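Local coordinates for ferric-siderophore receptor protein (Streptomyces coelicolor, PDB 2X4L) that probably binds ferric siderophores outside the cell membrane and delivers them for uptake, as a solute-binding protein of an iron transport system, at residues A[111-121]-A[139-148]. Numbering follows the deposited sequence.
Sequences PEVLITTTFDT and LAPSVAISVF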
loop_
_atom_site.group_PDB
_atom_site.type_symbol
_atom_site.label_atom_id
_atom_site.label_comp_id
_atom_site.label_asym_id
_atom_site.label_seq_id
_atom_site.Cartn_x
_atom_site.Cartn_y
_atom_site.Cartn_z
ATOM N N PRO A 111 13.011 -17.749 -12.671
ATOM C CA PRO A 111 12.154 -17.494 -11.532
ATOM C C PRO A 111 11.574 -18.768 -10.951
ATOM O O PRO A 111 11.191 -19.708 -11.694
ATOM C CB PRO A 111 11.016 -16.605 -12.103
ATOM C CG PRO A 111 10.960 -17.013 -13.543
ATOM C CD PRO A 111 12.390 -17.289 -13.925
ATOM N N GLU A 112 11.477 -18.813 -9.633
ATOM C CA GLU A 112 10.920 -19.980 -8.896
ATOM C C GLU A 112 9.541 -19.680 -8.292
ATOM O O GLU A 112 8.740 -20.565 -8.066
ATOM C CB GLU A 112 11.904 -20.511 -7.846
ATOM C CG GLU A 112 13.079 -21.252 -8.530
ATOM C CD GLU A 112 14.255 -21.406 -7.660
ATOM O OE1 GLU A 112 14.588 -20.596 -6.801
ATOM O OE2 GLU A 112 14.976 -22.398 -7.952
ATOM N N VAL A 113 9.251 -18.411 -8.025
ATOM C CA VAL A 113 7.902 -18.015 -7.558
ATOM C C VAL A 113 7.800 -16.533 -7.857
ATOM O O VAL A 113 8.759 -15.771 -7.768
ATOM C CB VAL A 113 7.717 -18.341 -6.000
ATOM C CG1 VAL A 113 8.658 -17.444 -5.128
ATOM C CG2 VAL A 113 6.243 -18.235 -5.570
ATOM N N LEU A 114 6.591 -16.131 -8.203
ATOM C CA LEU A 114 6.186 -14.696 -8.341
ATOM C C LEU A 114 5.219 -14.375 -7.202
ATOM O O LEU A 114 4.293 -15.134 -6.879
ATOM C CB LEU A 114 5.487 -14.542 -9.699
ATOM C CG LEU A 114 5.049 -13.108 -9.956
ATOM C CD1 LEU A 114 5.181 -12.728 -11.452
ATOM C CD2 LEU A 114 3.580 -12.880 -9.510
ATOM N N ILE A 115 5.436 -13.222 -6.578
ATOM C CA ILE A 115 4.634 -12.867 -5.364
ATOM C C ILE A 115 4.084 -11.441 -5.576
ATOM O O ILE A 115 4.880 -10.523 -5.859
ATOM C CB ILE A 115 5.509 -12.919 -4.091
ATOM C CG1 ILE A 115 6.329 -14.238 -4.039
ATOM C CG2 ILE A 115 4.583 -12.699 -2.812
ATOM C CD1 ILE A 115 7.128 -14.348 -2.695
ATOM N N THR A 116 2.806 -11.266 -5.397
ATOM C CA THR A 116 2.222 -9.938 -5.465
ATOM C C THR A 116 1.005 -9.847 -4.588
ATOM O O THR A 116 0.658 -10.837 -3.877
ATOM C CB THR A 116 1.927 -9.612 -6.949
ATOM O OG1 THR A 116 1.583 -8.200 -7.059
ATOM C CG2 THR A 116 0.779 -10.474 -7.592
ATOM N N THR A 117 0.362 -8.704 -4.589
ATOM C CA THR A 117 -0.856 -8.522 -3.860
ATOM C C THR A 117 -2.027 -8.720 -4.794
ATOM O O THR A 117 -1.892 -8.930 -5.998
ATOM C CB THR A 117 -0.861 -7.075 -3.291
ATOM O OG1 THR A 117 -0.560 -6.127 -4.329
ATOM C CG2 THR A 117 0.100 -6.963 -2.112
ATOM N N THR A 118 -3.227 -8.715 -4.200
ATOM C CA THR A 118 -4.461 -8.789 -5.015
ATOM C C THR A 118 -5.574 -7.907 -4.397
ATOM O O THR A 118 -5.662 -7.851 -3.176
ATOM C CB THR A 118 -4.992 -10.236 -5.285
ATOM O OG1 THR A 118 -6.186 -10.137 -6.088
ATOM C CG2 THR A 118 -5.314 -10.942 -3.976
ATOM N N PHE A 119 -6.286 -7.192 -5.248
ATOM C CA PHE A 119 -7.283 -6.203 -4.835
ATOM C C PHE A 119 -8.706 -6.577 -5.167
ATOM O O PHE A 119 -9.569 -5.701 -5.079
ATOM C CB PHE A 119 -6.974 -4.811 -5.465
ATOM C CG PHE A 119 -5.802 -4.111 -4.839
ATOM C CD1 PHE A 119 -6.020 -3.134 -3.868
ATOM C CD2 PHE A 119 -4.517 -4.382 -5.255
ATOM C CE1 PHE A 119 -4.884 -2.444 -3.320
ATOM C CE2 PHE A 119 -3.388 -3.721 -4.687
ATOM C CZ PHE A 119 -3.605 -2.781 -3.720
ATOM N N ASP A 120 -8.949 -7.842 -5.511
ATOM C CA ASP A 120 -10.342 -8.135 -5.874
ATOM C C ASP A 120 -10.723 -9.543 -5.531
ATOM O O ASP A 120 -9.889 -10.346 -5.147
ATOM C CB ASP A 120 -10.605 -7.836 -7.360
ATOM C CG ASP A 120 -9.781 -8.682 -8.320
ATOM O OD1 ASP A 120 -9.129 -9.587 -7.933
ATOM O OD2 ASP A 120 -9.740 -8.270 -9.513
ATOM N N THR A 121 -12.030 -9.814 -5.694
ATOM C CA THR A 121 -12.529 -11.156 -5.450
ATOM C C THR A 121 -11.920 -12.180 -6.378
ATOM O O THR A 121 -11.661 -13.341 -5.966
ATOM C CB THR A 121 -14.095 -11.133 -5.552
ATOM O OG1 THR A 121 -14.605 -10.384 -4.456
ATOM C CG2 THR A 121 -14.707 -12.496 -5.521
ATOM N N LEU A 139 5.964 -19.463 -16.425
ATOM C CA LEU A 139 7.350 -19.549 -15.988
ATOM C C LEU A 139 7.590 -19.775 -14.523
ATOM O O LEU A 139 8.660 -20.255 -14.134
ATOM C CB LEU A 139 8.072 -18.275 -16.395
ATOM C CG LEU A 139 8.278 -18.233 -17.907
ATOM C CD1 LEU A 139 8.406 -16.813 -18.423
ATOM C CD2 LEU A 139 9.535 -19.086 -18.289
ATOM N N ALA A 140 6.563 -19.599 -13.706
ATOM C CA ALA A 140 6.685 -19.941 -12.280
ATOM C C ALA A 140 5.353 -19.841 -11.591
ATOM O O ALA A 140 4.511 -19.029 -12.006
ATOM C CB ALA A 140 7.690 -18.949 -11.546
ATOM N N PRO A 141 5.130 -20.573 -10.481
ATOM C CA PRO A 141 3.902 -20.441 -9.752
ATOM C C PRO A 141 3.854 -19.031 -9.095
ATOM O O PRO A 141 4.895 -18.357 -8.881
ATOM C CB PRO A 141 3.991 -21.538 -8.623
ATOM C CG PRO A 141 5.425 -21.688 -8.502
ATOM C CD PRO A 141 6.070 -21.481 -9.801
ATOM N N SER A 142 2.647 -18.657 -8.708
ATOM C CA SER A 142 2.436 -17.396 -8.035
ATOM C C SER A 142 1.791 -17.519 -6.676
ATOM O O SER A 142 1.025 -18.512 -6.392
ATOM C CB SER A 142 1.559 -16.448 -8.904
ATOM O OG SER A 142 0.318 -17.104 -9.214
ATOM N N VAL A 143 2.014 -16.478 -5.887
ATOM C CA VAL A 143 1.455 -16.359 -4.538
ATOM C C VAL A 143 0.864 -14.938 -4.460
ATOM O O VAL A 143 1.563 -13.945 -4.800
ATOM C CB VAL A 143 2.603 -16.503 -3.464
ATOM C CG1 VAL A 143 2.092 -16.017 -2.119
ATOM C CG2 VAL A 143 3.100 -17.943 -3.344
ATOM N N ALA A 144 -0.420 -14.854 -4.130
ATOM C CA ALA A 144 -1.071 -13.557 -3.954
ATOM C C ALA A 144 -1.433 -13.357 -2.447
ATOM O O ALA A 144 -2.062 -14.209 -1.827
ATOM C CB ALA A 144 -2.300 -13.483 -4.785
ATOM N N ILE A 145 -1.159 -12.180 -1.953
ATOM C CA ILE A 145 -1.551 -11.723 -0.658
ATOM C C ILE A 145 -2.640 -10.689 -0.803
ATOM O O ILE A 145 -2.499 -9.705 -1.519
ATOM C CB ILE A 145 -0.416 -11.159 0.144
ATOM C CG1 ILE A 145 0.748 -12.206 0.309
ATOM C CG2 ILE A 145 -0.900 -10.691 1.558
ATOM C CD1 ILE A 145 0.290 -13.487 1.073
ATOM N N SER A 146 -3.806 -10.976 -0.246
ATOM C CA SER A 146 -4.971 -10.091 -0.443
ATOM C C SER A 146 -4.958 -8.852 0.430
ATOM O O SER A 146 -4.702 -8.872 1.615
ATOM C CB SER A 146 -6.310 -10.824 -0.197
ATOM O OG SER A 146 -7.376 -9.859 -0.471
ATOM N N VAL A 147 -5.161 -7.741 -0.268
ATOM C CA VAL A 147 -5.340 -6.430 0.362
ATOM C C VAL A 147 -6.719 -5.832 -0.053
ATOM O O VAL A 147 -6.824 -4.573 -0.286
ATOM C CB VAL A 147 -4.186 -5.459 0.037
ATOM C CG1 VAL A 147 -2.899 -5.946 0.650
ATOM C CG2 VAL A 147 -3.999 -5.300 -1.496
ATOM N N PHE A 148 -7.703 -6.711 -0.127
ATOM C CA PHE A 148 -9.112 -6.349 -0.483
ATOM C C PHE A 148 -10.034 -6.538 0.726
ATOM O O PHE A 148 -10.131 -7.659 1.216
ATOM C CB PHE A 148 -9.622 -7.238 -1.658
ATOM C CG PHE A 148 -11.037 -6.913 -2.093
ATOM C CD1 PHE A 148 -11.490 -5.606 -2.422
ATOM C CD2 PHE A 148 -11.942 -7.950 -2.194
ATOM C CE1 PHE A 148 -12.810 -5.396 -2.806
ATOM C CE2 PHE A 148 -13.244 -7.735 -2.545
ATOM C CZ PHE A 148 -13.699 -6.476 -2.847
HETATM O O HOH W 1 -8.944 -11.049 -2.540
#
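The F119 ring receives V147 CG2 over the centre of one face, 3.4 Å from the ring centroid, a CH-pi contact. In V147, chi1 of -66° puts CG1 anti to the carbonyl carbon and leaves CG2 over the ring; the beta-branch supplies a methyl close to the backbone. F148 offers one ring face to D120 CA, displaced toward the rim, while F119 O and T121 OG1 approach this ring obliquely, OG1 lying 3.5 Å from CE2. Nearby, S146 OG accepts from F148 N in an ST turn, and a water joins S146 OG to D120 O, so the small hydroxyl links the two segments through the water where they leave the sheet. Six backbone hydrogen bonds run from L114 N to P141 O (2.9 Å) through to V147 N and T118 O. The bond from T118 N to I145 O is more bent, 137° at the hydrogen, with the donor above the carbonyl plane. Beta-branched V113, I115 and V143 suit extended backbone; V113 CG2 meets V143 CG2 at 3.9 Å, and helix 153-165 packs on I115 and I145. On the other face, T118 CG2 rests on A144 and S146, whose small side chains admit it, while T118 OG1 is hydrogen-bonded to T124 O. Strands 113-118 and 142-146, joined through helix 133-139, form a parallel beta-alpha-beta crossover at the edge of a five-stranded sheet, consistent with a periplasmic binding protein lobe.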